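PDB 2H01: 2-Cys peroxiredoxin from Plasmodium yoelii, which probably uses a redox-active cysteine to reduce hydrogen peroxide and organic hydroperoxides to water and alcohols, working as a thioredoxin peroxidase. Local coordinates for residues 13-18 with 96-101; 35-40 with 122-127. All blocks are in the same frame, centred on the assembly; numbering follows the deposited sequence.

Contact 1 (13-18 with 96-101); sequences AVFGDN and KHTLIS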
ATOM      1  N   ALA A  13      -2.027  11.350  -8.709  1.00 31.87           N
ATOM      2  CA  ALA A  13      -0.822  10.702  -8.222  1.00 32.67           C
ATOM      3  C   ALA A  13       0.480  11.342  -8.662  1.00 32.59           C
ATOM      4  O   ALA A  13       0.551  12.008  -9.693  1.00 32.46           O
ATOM      5  CB  ALA A  13      -0.826   9.236  -8.648  1.00 32.72           C
ATOM      6  N   VAL A  14       1.463  11.247  -7.783  1.00 31.64           N
ATOM      7  CA  VAL A  14       2.831  11.543  -8.117  1.00 31.60           C
ATOM      8  C   VAL A  14       3.626  10.284  -8.283  1.00 31.34           C
ATOM      9  O   VAL A  14       3.745   9.484  -7.363  1.00 31.35           O
ATOM     10  CB  VAL A  14       3.510  12.329  -7.049  1.00 31.90           C
ATOM     11  CG1 VAL A  14       4.805  12.872  -7.567  1.00 31.52           C
ATOM     12  CG2 VAL A  14       2.623  13.402  -6.558  1.00 33.67           C
ATOM     13  N   PHE A  15       4.191  10.121  -9.464  1.00 32.35           N
ATOM     14  CA  PHE A  15       4.986   8.930  -9.739  1.00 33.00           C
ATOM     15  C   PHE A  15       6.437   9.056  -9.287  1.00 34.40           C
ATOM     16  O   PHE A  15       6.857  10.100  -8.789  1.00 35.28           O
ATOM     17  CB  PHE A  15       4.931   8.619 -11.237  1.00 32.35           C
ATOM     18  CG  PHE A  15       3.541   8.357 -11.755  1.00 31.38           C
ATOM     19  CD1 PHE A  15       2.788   7.292 -11.263  1.00 32.18           C
ATOM     20  CD2 PHE A  15       2.987   9.163 -12.744  1.00 31.90           C
ATOM     21  CE1 PHE A  15       1.504   7.031 -11.754  1.00 32.45           C
ATOM     22  CE2 PHE A  15       1.701   8.910 -13.241  1.00 31.25           C
ATOM     23  CZ  PHE A  15       0.960   7.841 -12.746  1.00 31.06           C
ATOM     24  N   GLY A  16       7.196   7.985  -9.452  1.00 35.34           N
ATOM     25  CA  GLY A  16       8.638   8.063  -9.370  1.00 36.60           C
ATOM     26  C   GLY A  16       9.211   9.147 -10.250  1.00 37.60           C
ATOM     27  O   GLY A  16       9.932  10.006  -9.789  1.00 37.44           O
ATOM     28  N   ASP A  17       8.885   9.085 -11.529  1.00 39.92           N
ATOM     29  CA  ASP A  17       8.997  10.221 -12.433  1.00 41.79           C
ATOM     30  C   ASP A  17       8.990  11.591 -11.751  1.00 41.60           C
ATOM     31  O   ASP A  17       9.635  12.515 -12.217  1.00 41.20           O
ATOM     32  CB  ASP A  17       7.907  10.173 -13.508  1.00 44.28           C
ATOM     33  CG  ASP A  17       8.156   9.109 -14.551  1.00 49.28           C
ATOM     34  OD1 ASP A  17       8.962   9.340 -15.463  1.00 51.29           O
ATOM     35  OD2 ASP A  17       7.578   8.007 -14.555  1.00 50.13           O
ATOM     36  N   ASN A  18       8.267  11.724 -10.645  1.00 40.71           N
ATOM     37  CA  ASN A  18       7.844  13.035 -10.153  1.00 39.66           C
ATOM     38  C   ASN A  18       6.913  13.708 -11.136  1.00 38.93           C
ATOM     39  O   ASN A  18       6.777  14.914 -11.153  1.00 38.04           O
ATOM     40  CB  ASN A  18       9.040  13.948  -9.903  1.00 41.11           C
ATOM     41  CG  ASN A  18       9.713  13.687  -8.584  1.00 41.78           C
ATOM     42  OD1 ASN A  18       9.254  12.904  -7.777  1.00 43.99           O
ATOM     43  ND2 ASN A  18      10.813  14.362  -8.363  1.00 43.12           N
ATOM     44  N   LYS A  96      10.804   6.014  -5.335  1.00 28.96           N
ATOM     45  CA  LYS A  96      10.734   5.573  -6.700  0.50 28.21           C
ATOM     46  C   LYS A  96       9.410   4.882  -7.021  1.00 29.01           C
ATOM     47  O   LYS A  96       9.161   4.479  -8.146  1.00 29.25           O
ATOM     48  CB  LYS A  96      11.956   4.744  -7.048  0.50 26.88           C
ATOM     49  CG  LYS A  96      13.170   5.593  -7.327  0.50 25.81           C
ATOM     50  CD  LYS A  96      12.864   6.645  -8.381  0.50 25.91           C
ATOM     51  CE  LYS A  96      13.867   7.798  -8.389  0.50 25.46           C
ATOM     52  NZ  LYS A  96      15.240   7.442  -8.792  0.50 23.90           N
ATOM     53  N   HIS A  97       8.543   4.802  -6.024  1.00 28.50           N
ATOM     54  CA  HIS A  97       7.224   4.198  -6.219  1.00 27.68           C
ATOM     55  C   HIS A  97       6.168   5.306  -6.095  1.00 28.61           C
ATOM     56  O   HIS A  97       6.440   6.364  -5.538  1.00 30.48           O
ATOM     57  CB  HIS A  97       6.975   3.068  -5.208  1.00 26.33           C
ATOM     58  CG  HIS A  97       6.923   3.510  -3.779  1.00 24.67           C
ATOM     59  ND1 HIS A  97       5.760   3.934  -3.173  1.00 22.71           N
ATOM     60  CD2 HIS A  97       7.876   3.530  -2.818  1.00 22.62           C
ATOM     61  CE1 HIS A  97       5.996   4.187  -1.898  1.00 22.02           C
ATOM     62  NE2 HIS A  97       7.273   3.949  -1.657  1.00 22.31           N
ATOM     63  N   THR A  98       4.970   5.073  -6.609  1.00 29.04           N
ATOM     64  CA  THR A  98       3.946   6.107  -6.582  1.00 28.99           C
ATOM     65  C   THR A  98       3.214   6.389  -5.274  1.00 27.66           C
ATOM     66  O   THR A  98       2.971   5.502  -4.463  1.00 27.39           O
ATOM     67  CB  THR A  98       2.894   5.884  -7.726  1.00 30.63           C
ATOM     68  OG1 THR A  98       1.566   6.098  -7.223  1.00 31.68           O
ATOM     69  CG2 THR A  98       3.013   4.503  -8.321  1.00 30.64           C
ATOM     70  N   LEU A  99       2.903   7.665  -5.070  1.00 27.60           N
ATOM     71  CA  LEU A  99       2.163   8.113  -3.898  1.00 28.33           C
ATOM     72  C   LEU A  99       0.835   8.657  -4.432  1.00 28.80           C
ATOM     73  O   LEU A  99       0.820   9.459  -5.365  1.00 29.75           O
ATOM     74  CB  LEU A  99       2.931   9.220  -3.168  1.00 27.56           C
ATOM     75  CG  LEU A  99       4.289   8.859  -2.542  1.00 28.36           C
ATOM     76  CD1 LEU A  99       4.900  10.096  -1.890  1.00 27.23           C
ATOM     77  CD2 LEU A  99       4.108   7.761  -1.502  1.00 27.83           C
ATOM     78  N   ILE A 100      -0.185   8.457  -3.924  1.00 20.00           N
ATOM     79  CA  ILE A 100      -1.452   8.983  -4.418  1.00 20.00           C
ATOM     80  C   ILE A 100      -2.092   9.924  -3.403  1.00 20.00           C
ATOM     81  O   ILE A 100      -1.802   9.840  -2.195  1.00 27.65           O
ATOM     82  CB  ILE A 100      -2.419   7.832  -4.755  1.00 20.00           C
ATOM     83  CG1 ILE A 100      -2.686   6.978  -3.514  1.00 20.00           C
ATOM     84  CG2 ILE A 100      -1.859   6.978  -5.883  1.00 20.00           C
ATOM     85  CD1 ILE A 100      -3.803   5.974  -3.694  1.00 20.00           C
ATOM     86  N   SER A 101      -2.993  10.603  -3.872  1.00 27.91           N
ATOM     87  CA  SER A 101      -3.537  11.679  -3.066  1.00 28.93           C
ATOM     88  C   SER A 101      -5.008  11.481  -2.794  1.00 29.38           C
ATOM     89  O   SER A 101      -5.817  11.502  -3.721  1.00 30.50           O
ATOM     90  CB  SER A 101      -3.317  13.019  -3.777  1.00 29.70           C
ATOM     91  OG  SER A 101      -4.009  14.077  -3.129  1.00 33.25           O
TER
HETATM   92  O   HOH W   1       6.376   9.160  -5.841  1.00 17.20           O

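Contact 2 (35-40 with 122-127); sequences LLYFYP and RAFVLI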
ATOM      1  N   LEU A  35       0.175  -3.415  -3.174  1.00 18.07           N
ATOM      2  CA  LEU A  35       0.376  -3.221  -1.743  1.00 17.48           C
ATOM      3  C   LEU A  35       0.016  -1.756  -1.508  1.00 18.38           C
ATOM      4  O   LEU A  35       0.813  -0.853  -1.784  1.00 19.59           O
ATOM      5  CB  LEU A  35       1.829  -3.477  -1.315  1.00 15.42           C
ATOM      6  CG  LEU A  35       2.160  -3.673   0.189  1.00 14.34           C
ATOM      7  CD1 LEU A  35       2.061  -2.379   0.965  1.00 14.57           C
ATOM      8  CD2 LEU A  35       1.227  -4.695   0.783  1.00 14.29           C
ATOM      9  N   LEU A  36      -1.204  -1.528  -1.036  1.00 17.68           N
ATOM     10  CA  LEU A  36      -1.682  -0.183  -0.744  1.00 17.03           C
ATOM     11  C   LEU A  36      -1.453   0.072   0.738  1.00 18.42           C
ATOM     12  O   LEU A  36      -1.889  -0.724   1.578  1.00 19.69           O
ATOM     13  CB  LEU A  36      -3.182  -0.066  -1.045  1.00 14.46           C
ATOM     14  CG  LEU A  36      -3.824   1.269  -0.608  1.00 15.51           C
ATOM     15  CD1 LEU A  36      -3.305   2.399  -1.490  1.00 15.46           C
ATOM     16  CD2 LEU A  36      -5.346   1.190  -0.692  1.00 14.29           C
ATOM     17  N   TYR A  37      -0.773   1.169   1.068  1.00 17.78           N
ATOM     18  CA  TYR A  37      -0.523   1.490   2.467  1.00 17.92           C
ATOM     19  C   TYR A  37      -0.914   2.924   2.788  1.00 19.08           C
ATOM     20  O   TYR A  37      -0.858   3.800   1.926  1.00 19.08           O
ATOM     21  CB  TYR A  37       0.953   1.245   2.838  1.00 17.16           C
ATOM     22  CG  TYR A  37       1.960   2.198   2.216  1.00 15.58           C
ATOM     23  CD1 TYR A  37       2.536   1.930   0.977  1.00 16.13           C
ATOM     24  CD2 TYR A  37       2.350   3.357   2.884  1.00 14.49           C
ATOM     25  CE1 TYR A  37       3.488   2.786   0.412  1.00 16.06           C
ATOM     26  CE2 TYR A  37       3.292   4.231   2.330  1.00 14.96           C
ATOM     27  CZ  TYR A  37       3.858   3.934   1.096  1.00 16.50           C
ATOM     28  OH  TYR A  37       4.799   4.781   0.567  1.00 16.19           O
ATOM     29  N   PHE A  38      -1.317   3.156   4.034  1.00 19.79           N
ATOM     30  CA  PHE A  38      -1.738   4.484   4.473  1.00 21.04           C
ATOM     31  C   PHE A  38      -0.877   5.089   5.576  1.00 21.55           C
ATOM     32  O   PHE A  38      -0.386   4.395   6.460  1.00 22.85           O
ATOM     33  CB  PHE A  38      -3.180   4.459   5.009  1.00 19.95           C
ATOM     34  CG  PHE A  38      -4.224   4.175   3.973  1.00 19.90           C
ATOM     35  CD1 PHE A  38      -4.535   2.868   3.618  1.00 21.88           C
ATOM     36  CD2 PHE A  38      -4.904   5.220   3.352  1.00 21.11           C
ATOM     37  CE1 PHE A  38      -5.518   2.597   2.650  1.00 22.81           C
ATOM     38  CE2 PHE A  38      -5.886   4.966   2.381  1.00 23.21           C
ATOM     39  CZ  PHE A  38      -6.192   3.646   2.032  1.00 23.91           C
ATOM     40  N   TYR A  39      -0.692   6.397   5.516  1.00 21.59           N
ATOM     41  CA  TYR A  39       0.029   7.097   6.567  1.00 20.82           C
ATOM     42  C   TYR A  39      -0.767   8.390   6.783  1.00 20.09           C
ATOM     43  O   TYR A  39      -1.456   8.858   5.883  1.00 19.16           O
ATOM     44  CB  TYR A  39       1.492   7.360   6.187  1.00 21.46           C
ATOM     45  CG  TYR A  39       1.717   8.175   4.939  1.00 23.77           C
ATOM     46  CD1 TYR A  39       1.648   7.587   3.676  1.00 22.89           C
ATOM     47  CD2 TYR A  39       2.009   9.545   5.021  1.00 24.18           C
ATOM     48  CE1 TYR A  39       1.866   8.334   2.528  1.00 22.04           C
ATOM     49  CE2 TYR A  39       2.224  10.304   3.879  1.00 22.46           C
ATOM     50  CZ  TYR A  39       2.152   9.691   2.638  1.00 22.26           C
ATOM     51  OH  TYR A  39       2.364  10.431   1.507  1.00 21.89           O
ATOM     52  N   PRO A  40      -0.706   8.958   7.993  1.00 20.71           N
ATOM     53  CA  PRO A  40      -1.423  10.189   8.337  1.00 21.58           C
ATOM     54  C   PRO A  40      -1.163  11.408   7.453  1.00 21.70           C
ATOM     55  O   PRO A  40      -2.047  11.881   6.736  1.00 22.22           O
ATOM     56  CB  PRO A  40      -0.989  10.455   9.782  1.00 20.53           C
ATOM     57  CG  PRO A  40      -0.651   9.095  10.315  1.00 19.72           C
ATOM     58  CD  PRO A  40       0.065   8.458   9.147  1.00 21.05           C
ATOM     59  N   ARG A 122      -2.382   4.307  10.016  1.00 25.05           N
ATOM     60  CA  ARG A 122      -1.379   3.470   9.360  1.00 25.00           C
ATOM     61  C   ARG A 122      -1.962   2.085   9.037  1.00 24.92           C
ATOM     62  O   ARG A 122      -2.544   1.438   9.906  1.00 23.31           O
ATOM     63  CB  ARG A 122      -0.156   3.323  10.263  1.00 24.73           C
ATOM     64  CG  ARG A 122       0.736   4.569  10.331  1.00 25.99           C
ATOM     65  CD  ARG A 122       1.873   4.362  11.315  1.00 27.62           C
ATOM     66  NE  ARG A 122       2.848   5.452  11.287  1.00 31.32           N
ATOM     67  CZ  ARG A 122       2.627   6.681  11.753  1.00 33.07           C
ATOM     68  NH1 ARG A 122       1.458   6.995  12.297  1.00 34.47           N
ATOM     69  NH2 ARG A 122       3.577   7.604  11.668  1.00 32.25           N
ATOM     70  N   ALA A 123      -1.810   1.639   7.789  1.00 23.53           N
ATOM     71  CA  ALA A 123      -2.332   0.336   7.386  1.00 23.30           C
ATOM     72  C   ALA A 123      -1.675  -0.233   6.124  1.00 22.80           C
ATOM     73  O   ALA A 123      -1.327   0.519   5.202  1.00 23.92           O
ATOM     74  CB  ALA A 123      -3.843   0.434   7.176  1.00 23.05           C
ATOM     75  N   PHE A 124      -1.497  -1.557   6.093  1.00 21.24           N
ATOM     76  CA  PHE A 124      -0.930  -2.222   4.917  1.00 21.28           C
ATOM     77  C   PHE A 124      -2.035  -3.115   4.369  1.00 21.26           C
ATOM     78  O   PHE A 124      -2.564  -3.967   5.081  1.00 24.68           O
ATOM     79  CB  PHE A 124       0.298  -3.084   5.262  1.00 21.58           C
ATOM     80  CG  PHE A 124       1.489  -2.298   5.756  1.00 21.87           C
ATOM     81  CD1 PHE A 124       2.027  -1.261   4.998  1.00 22.65           C
ATOM     82  CD2 PHE A 124       2.058  -2.582   6.998  1.00 20.77           C
ATOM     83  CE1 PHE A 124       3.119  -0.510   5.477  1.00 22.30           C
ATOM     84  CE2 PHE A 124       3.143  -1.839   7.483  1.00 19.73           C
ATOM     85  CZ  PHE A 124       3.671  -0.803   6.723  1.00 19.93           C
ATOM     86  N   VAL A 125      -2.395  -2.907   3.110  1.00 19.95           N
ATOM     87  CA  VAL A 125      -3.456  -3.684   2.483  1.00 19.11           C
ATOM     88  C   VAL A 125      -2.945  -4.371   1.225  1.00 19.48           C
ATOM     89  O   VAL A 125      -2.565  -3.714   0.255  1.00 19.42           O
ATOM     90  CB  VAL A 125      -4.641  -2.777   2.113  1.00 19.83           C
ATOM     91  CG1 VAL A 125      -5.823  -3.618   1.629  1.00 19.78           C
ATOM     92  CG2 VAL A 125      -5.036  -1.940   3.328  1.00 19.25           C
ATOM     93  N   LEU A 126      -2.934  -5.697   1.243  1.00 19.38           N
ATOM     94  CA  LEU A 126      -2.452  -6.458   0.098  1.00 18.54           C
ATOM     95  C   LEU A 126      -3.637  -6.929  -0.738  1.00 17.35           C
ATOM     96  O   LEU A 126      -4.566  -7.552  -0.222  1.00 17.03           O
ATOM     97  CB  LEU A 126      -1.609  -7.650   0.575  1.00 17.96           C
ATOM     98  CG  LEU A 126      -1.196  -8.697  -0.460  1.00 18.61           C
ATOM     99  CD1 LEU A 126      -0.359  -8.062  -1.566  1.00 17.21           C
ATOM    100  CD2 LEU A 126      -0.440  -9.818   0.236  1.00 17.92           C
ATOM    101  N   ILE A 127      -3.616  -6.681  -1.929  1.00 20.00           N
ATOM    102  CA  ILE A 127      -4.659  -6.956  -2.910  1.00 20.00           C
ATOM    103  C   ILE A 127      -4.134  -7.834  -4.042  1.00 20.00           C
ATOM    104  O   ILE A 127      -3.018  -7.588  -4.551  1.00 18.20           O
ATOM    105  CB  ILE A 127      -5.225  -5.641  -3.479  1.00 20.00           C
ATOM    106  CG1 ILE A 127      -5.556  -4.668  -2.346  1.00 20.00           C
ATOM    107  CG2 ILE A 127      -6.456  -5.916  -4.329  1.00 20.00           C
ATOM    108  CD1 ILE A 127      -5.830  -3.257  -2.813  1.00 20.00           C
TER

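Contact 1 (13-18 with 96-101)
Ile100 sets CG1 between its backbone N and carbonyl carbon (chi1 59°), which leaves CG2 anti to the carbonyl carbon and directed at Ala13, whose CB it meets at 3.7 Å. Phe15, with CG anti to its own carbonyl carbon (chi1 -60°), lies alongside Thr98, and its ring atom CD1 comes obliquely to Thr98 CB at 3.8 Å. These contacts flank the antiparallel junction of strands 10-14 and 98-101 within the peroxiredoxin sheet. Val14 and Leu99 form the hydrogen-bonded pair: Val14 N gives to Leu99 O at 3.1 Å, nearly straight on to the carbonyl, and Leu99 N returns to Val14 O at 3.0 Å with an N-H...O angle of 170°. Ala13 and Ile100 make the adjoining non-hydrogen-bonded pair. Ala13 CB and Ile100 sit on one face of the sheet, Val14 and Leu99 on the other, where His79 of helix 76-83 packs on both. Past Val14 the direct backbone bonds end although the chains stay close: Gly16 CA is 3.8 Å from Lys96 O. A water can donate to His97 O at 2.8 Å or to Val14 O at 3.1 Å, but has more acceptors in reach than protons. Lys83 binds Phe15 O from helix 76-83. Thr98 OG1 is buried with no partner in the model. The chemistry is thus mainly that of the backbone: Val14 O receives the Leu99 amide, the water lies between two carbonyls beside this last direct bond, and Ala13 with Ile100 adds one small apolar contact.

Contact 2 (35-40 with 122-127)
Leu36 and Val125 exchange two backbone hydrogen bonds across antiparallel strands 35-38 and 123-127, whose axes approach to 4.7 Å at 163°. They join at the heart of the thioredoxin-fold sheet. The bond from Val125 N to Leu36 O is the shorter, 2.7 Å; Phe38 N meets Ala123 O in the carbonyl plane at 2.9 Å, and the return bond from Ala123 N to Phe38 O is weak. Leu35, Tyr37, Phe124 and Leu126 share one face, covered by helices 49-56 and 147-163. There the edge of the Phe124 ring, at CD1, takes Tyr37 CB at 3.5 Å, while Leu35 divides its methyls, CD1 lying obliquely to the Phe124 ring and CD2 against Leu126 CB. Tyr37 holds CG between its backbone N and carbonyl carbon (chi1 69°), which carries its ring onward to Ile51 and Leu54. Leu36, Phe38, Ala123 and Val125 occupy the other face, with Leu36 CB opposite Val125 CB. Farther along the chain, Pro40 opens the PxxxTxxC motif that leads to Cys47, the predicted peroxidatic cysteine. The Arg122 side chain lies about 8 Å from that of Cys47, consistent with the arginine beside this cysteine in the family, and NE makes a long, weak ion pair with Glu50. Pro40 CD sits 3.7 Å above one face of the Arg122 guanidinium, offset toward its rim, and Pro40 CG lies 3.6 Å from Arg122 NH1.

From the N terminus, the chain lays down 13-18, then 35-40, and returns at 96-101 to close contact 1 before 122-127 closes contact 2. The two loops therefore cross instead of nesting: helix 49-56, strand 66-72 and helix 76-83 fall inside both. Contact 1 joins the N-terminal strand 10-14 to strand 98-101, and contact 2 joins strand 33-38 to strand 119-127; strand 66-72, parallel to both 33-38 and 98-101, lies between the two pairings and makes them one sheet. Their centres are 15 Å apart, yet side chains bridge the gap: the Tyr37 hydroxyl packs against Leu99, and Leu36 meets Ile100 on the other face.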